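Local coordinates for urocanate hydratase (Paenibacillus sp. Soil724D2, PDB 7NED), which probably catalyses the NAD+-dependent hydration of thiourocanate in bacterial ergothioneine catabolism and binds NAD+ and urocanate, at residues K47-W52 against H56-T61; G358-I363 against V391-L396. All coordinates share one frame; numbering follows the deposited sequence.

Contact 1. Residues K47-W52 against H56-T61; sequences KAARNW and HAIVRT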
loop_
_atom_site.group_PDB
_atom_site.type_symbol
_atom_site.label_atom_id
_atom_site.label_comp_id
_atom_site.label_asym_id
_atom_site.label_seq_id
_atom_site.Cartn_x
_atom_site.Cartn_y
_atom_site.Cartn_z
ATOM N N LYS A 47 3.999 -12.123 13.752
ATOM C CA LYS A 47 3.579 -13.502 13.604
ATOM C C LYS A 47 3.835 -14.012 12.194
ATOM O O LYS A 47 3.785 -13.259 11.211
ATOM C CB LYS A 47 2.091 -13.611 13.954
ATOM C CG LYS A 47 1.815 -13.377 15.447
ATOM C CD LYS A 47 0.400 -13.761 15.813
ATOM C CE LYS A 47 0.149 -13.769 17.313
ATOM N NZ LYS A 47 -0.533 -15.039 17.761
ATOM N N ALA A 48 4.055 -15.314 12.099
ATOM C CA ALA A 48 4.301 -15.953 10.818
ATOM C C ALA A 48 3.028 -16.238 10.045
ATOM O O ALA A 48 3.104 -16.477 8.834
ATOM C CB ALA A 48 5.051 -17.267 11.036
ATOM N N ALA A 49 1.884 -16.320 10.724
ATOM C CA ALA A 49 0.598 -16.594 10.073
ATOM C C ALA A 49 -0.475 -16.109 11.019
ATOM O O ALA A 49 -0.201 -15.813 12.175
ATOM C CB ALA A 49 0.377 -18.075 9.772
ATOM N N ARG A 50 -1.715 -16.045 10.531
ATOM C CA ARG A 50 -2.719 -15.431 11.388
ATOM C C ARG A 50 -3.081 -16.346 12.547
ATOM O O ARG A 50 -3.381 -15.868 13.642
ATOM C CB ARG A 50 -3.975 -15.063 10.601
ATOM C CG ARG A 50 -4.891 -14.208 11.444
ATOM C CD ARG A 50 -6.141 -13.831 10.721
ATOM N NE ARG A 50 -5.884 -13.196 9.404
ATOM C CZ ARG A 50 -6.850 -12.763 8.607
ATOM N NH1 ARG A 50 -8.120 -12.896 8.991
ATOM N NH2 ARG A 50 -6.565 -12.250 7.415
ATOM N N ASN A 51 -3.039 -17.648 12.333
ATOM C CA ASN A 51 -3.475 -18.613 13.338
ATOM C C ASN A 51 -3.081 -19.982 12.814
ATOM O O ASN A 51 -2.574 -20.115 11.691
ATOM C CB ASN A 51 -4.981 -18.497 13.599
ATOM C CG ASN A 51 -5.775 -18.428 12.302
ATOM O OD1 ASN A 51 -5.586 -19.271 11.419
ATOM N ND2 ASN A 51 -6.634 -17.423 12.168
ATOM N N TRP A 52 -3.280 -21.013 13.657
ATOM C CA TRP A 52 -2.801 -22.333 13.279
ATOM C C TRP A 52 -3.582 -22.891 12.103
ATOM O O TRP A 52 -2.985 -23.478 11.191
ATOM C CB TRP A 52 -2.814 -23.297 14.474
ATOM C CG TRP A 52 -1.702 -22.991 15.406
ATOM C CD1 TRP A 52 -1.799 -22.441 16.642
ATOM C CD2 TRP A 52 -0.306 -23.189 15.162
ATOM N NE1 TRP A 52 -0.557 -22.274 17.189
ATOM C CE2 TRP A 52 0.383 -22.748 16.314
ATOM C CE3 TRP A 52 0.431 -23.704 14.091
ATOM C CZ2 TRP A 52 1.770 -22.786 16.419
ATOM C CZ3 TRP A 52 1.816 -23.767 14.200
ATOM C CH2 TRP A 52 2.473 -23.315 15.368
ATOM N N HIS A 56 -1.662 -24.318 8.761
ATOM C CA HIS A 56 -1.823 -25.629 8.129
ATOM C C HIS A 56 -2.311 -25.505 6.693
ATOM O O HIS A 56 -1.873 -26.270 5.820
ATOM C CB HIS A 56 -2.790 -26.488 8.934
ATOM C CG HIS A 56 -2.256 -26.834 10.289
ATOM N ND1 HIS A 56 -1.140 -27.630 10.463
ATOM C CD2 HIS A 56 -2.664 -26.475 11.528
ATOM C CE1 HIS A 56 -0.890 -27.755 11.755
ATOM N NE2 HIS A 56 -1.800 -27.065 12.424
ATOM N N ALA A 57 -3.236 -24.568 6.433
ATOM C CA ALA A 57 -3.720 -24.393 5.054
ATOM C C ALA A 57 -2.640 -23.809 4.146
ATOM O O ALA A 57 -2.537 -24.202 2.979
ATOM C CB ALA A 57 -4.975 -23.513 5.036
ATOM N N ILE A 58 -1.784 -22.918 4.665
ATOM C CA ILE A 58 -0.621 -22.482 3.886
ATOM C C ILE A 58 0.285 -23.668 3.563
ATOM O O ILE A 58 0.735 -23.831 2.421
ATOM C CB ILE A 58 0.146 -21.376 4.642
ATOM C CG1 ILE A 58 -0.686 -20.087 4.706
ATOM C CG2 ILE A 58 1.528 -21.123 4.011
ATOM C CD1 ILE A 58 -0.098 -19.045 5.669
ATOM N N VAL A 59 0.590 -24.503 4.564
ATOM C CA VAL A 59 1.456 -25.648 4.321
ATOM C C VAL A 59 0.854 -26.570 3.267
ATOM O O VAL A 59 1.536 -26.963 2.309
ATOM C CB VAL A 59 1.756 -26.386 5.639
ATOM C CG1 VAL A 59 2.484 -27.712 5.356
ATOM C CG2 VAL A 59 2.631 -25.506 6.515
ATOM N N ARG A 60 -0.428 -26.934 3.423
ATOM C CA ARG A 60 -1.087 -27.767 2.410
ATOM C C ARG A 60 -0.994 -27.128 1.030
ATOM O O ARG A 60 -0.652 -27.788 0.037
ATOM C CB ARG A 60 -2.558 -28.008 2.766
ATOM C CG ARG A 60 -2.774 -28.980 3.907
ATOM C CD ARG A 60 -4.262 -29.348 4.046
ATOM N NE ARG A 60 -5.080 -28.185 4.358
ATOM C CZ ARG A 60 -5.351 -27.754 5.594
ATOM N NH1 ARG A 60 -4.885 -28.401 6.670
ATOM N NH2 ARG A 60 -6.122 -26.684 5.742
ATOM N N THR A 61 -1.312 -25.838 0.948
ATOM C CA THR A 61 -1.311 -25.176 -0.353
ATOM C C THR A 61 0.066 -25.206 -1.006
ATOM O O THR A 61 0.180 -25.459 -2.208
ATOM C CB THR A 61 -1.785 -23.737 -0.213
ATOM O OG1 THR A 61 -3.097 -23.719 0.362
ATOM C CG2 THR A 61 -1.832 -23.073 -1.611
#
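The imidazole of His56 leans back obliquely on the backbone carbonyl of Trp52, one helical turn earlier, with CD2 of His56 3.0 Å from O of Trp52. A first torsion of -66° sets its CG beside the backbone N, and this brings the ring to that oxygen. The same CD2 of His56 lies 4.3 Å from CB of Trp52, and these two residues supply most of the surface buried here. The O of Trp52 also accepts the N-H of His56 at 2.9 Å in a nearly straight bond (172° at the hydrogen), the i to i+4 link of the first turn of helix 52-64. Asn51 stands at the N-cap, where its OD1 takes the backbone N-H of Ser54. Deeper in, the CB of Ala49 meets the terminal CD1 of Ile58 at 4.2 Å, a light apolar touch between the loop ahead of the helix and its inner face. Ile58 also packs on Leu26 of helix 17-31, on Pro78 and on Trp127, while Trp52 NE1 is bound to the carbonyl of Lys37. Most of the burial thus lies where His56 folds back on Trp52, around a backbone bond, and the methyl touch of Ala49 and Ile58 adds a small apolar contribution.

Contact 2. Residues G358-I363 against V391-L396; sequences GELSDI and VPVEGL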
loop_
_atom_site.group_PDB
_atom_site.type_symbol
_atom_site.label_atom_id
_atom_site.label_comp_id
_atom_site.label_asym_id
_atom_site.label_seq_id
_atom_site.Cartn_x
_atom_site.Cartn_y
_atom_site.Cartn_z
ATOM N N GLY A 358 20.015 -27.271 4.586
ATOM C CA GLY A 358 20.360 -27.425 5.980
ATOM C C GLY A 358 21.834 -27.607 6.242
ATOM O O GLY A 358 22.213 -27.748 7.412
ATOM N N GLU A 359 22.676 -27.596 5.205
ATOM C CA GLU A 359 24.111 -27.865 5.343
ATOM C C GLU A 359 24.881 -26.562 5.540
ATOM O O GLU A 359 24.890 -25.694 4.660
ATOM C CB GLU A 359 24.664 -28.610 4.121
ATOM C CG GLU A 359 24.146 -30.033 3.974
ATOM C CD GLU A 359 24.536 -30.872 5.193
ATOM O OE1 GLU A 359 25.748 -30.972 5.461
ATOM O OE2 GLU A 359 23.641 -31.367 5.908
ATOM N N LEU A 360 25.568 -26.459 6.677
ATOM C CA LEU A 360 26.421 -25.303 6.937
ATOM C C LEU A 360 27.528 -25.174 5.898
ATOM O O LEU A 360 28.003 -24.061 5.619
ATOM C CB LEU A 360 26.995 -25.426 8.350
ATOM C CG LEU A 360 28.025 -24.384 8.785
ATOM C CD1 LEU A 360 27.332 -22.986 8.801
ATOM C CD2 LEU A 360 28.500 -24.780 10.154
ATOM N N SER A 361 27.966 -26.300 5.322
ATOM C CA SER A 361 29.016 -26.237 4.309
ATOM C C SER A 361 28.589 -25.378 3.135
ATOM O O SER A 361 29.436 -24.755 2.468
ATOM C CB SER A 361 29.385 -27.641 3.825
ATOM O OG SER A 361 28.269 -28.351 3.323
ATOM N N ASP A 362 27.284 -25.328 2.868
ATOM C CA ASP A 362 26.788 -24.460 1.796
ATOM C C ASP A 362 27.056 -22.993 2.116
ATOM O O ASP A 362 27.599 -22.249 1.288
ATOM C CB ASP A 362 25.293 -24.689 1.575
ATOM C CG ASP A 362 24.996 -25.939 0.763
ATOM O OD1 ASP A 362 25.953 -26.599 0.290
ATOM O OD2 ASP A 362 23.785 -26.261 0.596
ATOM N N ILE A 363 26.714 -22.561 3.334
ATOM C CA ILE A 363 27.031 -21.190 3.731
ATOM C C ILE A 363 28.532 -20.960 3.638
ATOM O O ILE A 363 28.984 -19.942 3.108
ATOM C CB ILE A 363 26.484 -20.898 5.149
ATOM C CG1 ILE A 363 24.955 -20.971 5.144
ATOM C CG2 ILE A 363 26.960 -19.514 5.689
ATOM C CD1 ILE A 363 24.251 -19.951 4.193
ATOM N N VAL A 391 29.398 -16.181 14.398
ATOM C CA VAL A 391 27.941 -16.237 14.415
ATOM C C VAL A 391 27.529 -17.701 14.412
ATOM O O VAL A 391 27.887 -18.427 13.476
ATOM C CB VAL A 391 27.332 -15.483 13.220
ATOM C CG1 VAL A 391 25.803 -15.641 13.176
ATOM C CG2 VAL A 391 27.712 -14.038 13.322
ATOM N N PRO A 392 26.793 -18.163 15.407
ATOM C CA PRO A 392 26.407 -19.572 15.452
ATOM C C PRO A 392 25.254 -19.867 14.512
ATOM O O PRO A 392 24.488 -18.984 14.103
ATOM C CB PRO A 392 25.944 -19.768 16.896
ATOM C CG PRO A 392 25.295 -18.403 17.217
ATOM C CD PRO A 392 26.228 -17.393 16.526
ATOM N N VAL A 393 25.062 -21.127 14.201
ATOM C CA VAL A 393 23.962 -21.502 13.353
ATOM C C VAL A 393 22.670 -21.385 14.136
ATOM O O VAL A 393 22.623 -21.740 15.256
ATOM C CB VAL A 393 24.147 -22.921 12.807
ATOM C CG1 VAL A 393 22.854 -23.528 12.289
ATOM C CG2 VAL A 393 25.186 -22.921 11.720
ATOM N N GLU A 394 21.673 -20.805 13.529
ATOM C CA GLU A 394 20.371 -20.666 14.123
ATOM C C GLU A 394 19.337 -21.129 13.101
ATOM O O GLU A 394 19.129 -20.497 12.127
ATOM C CB GLU A 394 20.132 -19.237 14.557
ATOM N N GLY A 395 18.712 -22.255 13.368
ATOM C CA GLY A 395 17.789 -22.849 12.439
ATOM C C GLY A 395 18.567 -23.279 11.211
ATOM O O GLY A 395 19.627 -23.774 11.311
ATOM N N LEU A 396 18.019 -23.053 10.041
ATOM C CA LEU A 396 18.762 -23.338 8.831
ATOM C C LEU A 396 20.014 -22.470 8.780
ATOM O O LEU A 396 19.950 -21.292 9.127
ATOM C CB LEU A 396 17.901 -23.058 7.593
ATOM C CG LEU A 396 16.723 -24.005 7.412
ATOM C CD1 LEU A 396 15.914 -23.588 6.197
ATOM C CD2 LEU A 396 17.268 -25.434 7.237
#
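Gly358 opens the segment by packing its CA against CD2 of Leu396, 3.9 Å away. The leucine holds CG beside its own backbone N (chi1 -68°), and from there CD2 reaches over to the glycine. A positive phi of 86° at Gly358 suits a residue without a side chain, since a CB here would press on the carbonyl O of the residue before. Glu359 then leads into helix 360-373, its carbonyl O accepting the N-H of Asp362 at 3.0 Å. At Leu360 the isobutyl group carries the second touch: CG stands anti to the backbone N (chi1 174°), and both methyls face one branch of Val393. CG2 of Val393 lies 3.6 Å from CD1 of Leu360 and 4.1 Å from its CD2, with the two side chains crossing at a slant. This is helix-and-loop packing in the urocanase C-terminal region, at the edge of the mixed sheet: strand 351-355 runs into the first segment, and 391-396 leads from helix 378-390 to strand 398-400, an outermost strand of the sheet within this chain. Two residues on, Asp362 uses OD2 for the hydroxyl of Ser357 and OD1 for the backbone N of Gln425, linking the first turn of the helix to the residue just ahead of the segment and to the chain at Gln425. Ile363 turns its side chain onto Trp353 and Ala355 of strand 351-355 and onto Pro397.

Overall arrangement
From the N terminus, contact 1 comes first and closes a short turn, with three residues between its segments: it joins the loop after strand 46-47 to the early turns of helix 52-64, within the N-terminal region, where the helix also packs against the second subunit. The chain then passes through the Rossmann-like region before contact 2 closes a longer loop, bringing the segment after helix 378-390 back to the start of helix 360-373. The two loops lie in series and neither nest nor cross. The centres of contact 1 and contact 2 are about 25 Å apart. Helix 17-31 links their surroundings, Leu26 packing on Ile58 of contact 1 and Asn28 bonding to Leu396 of contact 2.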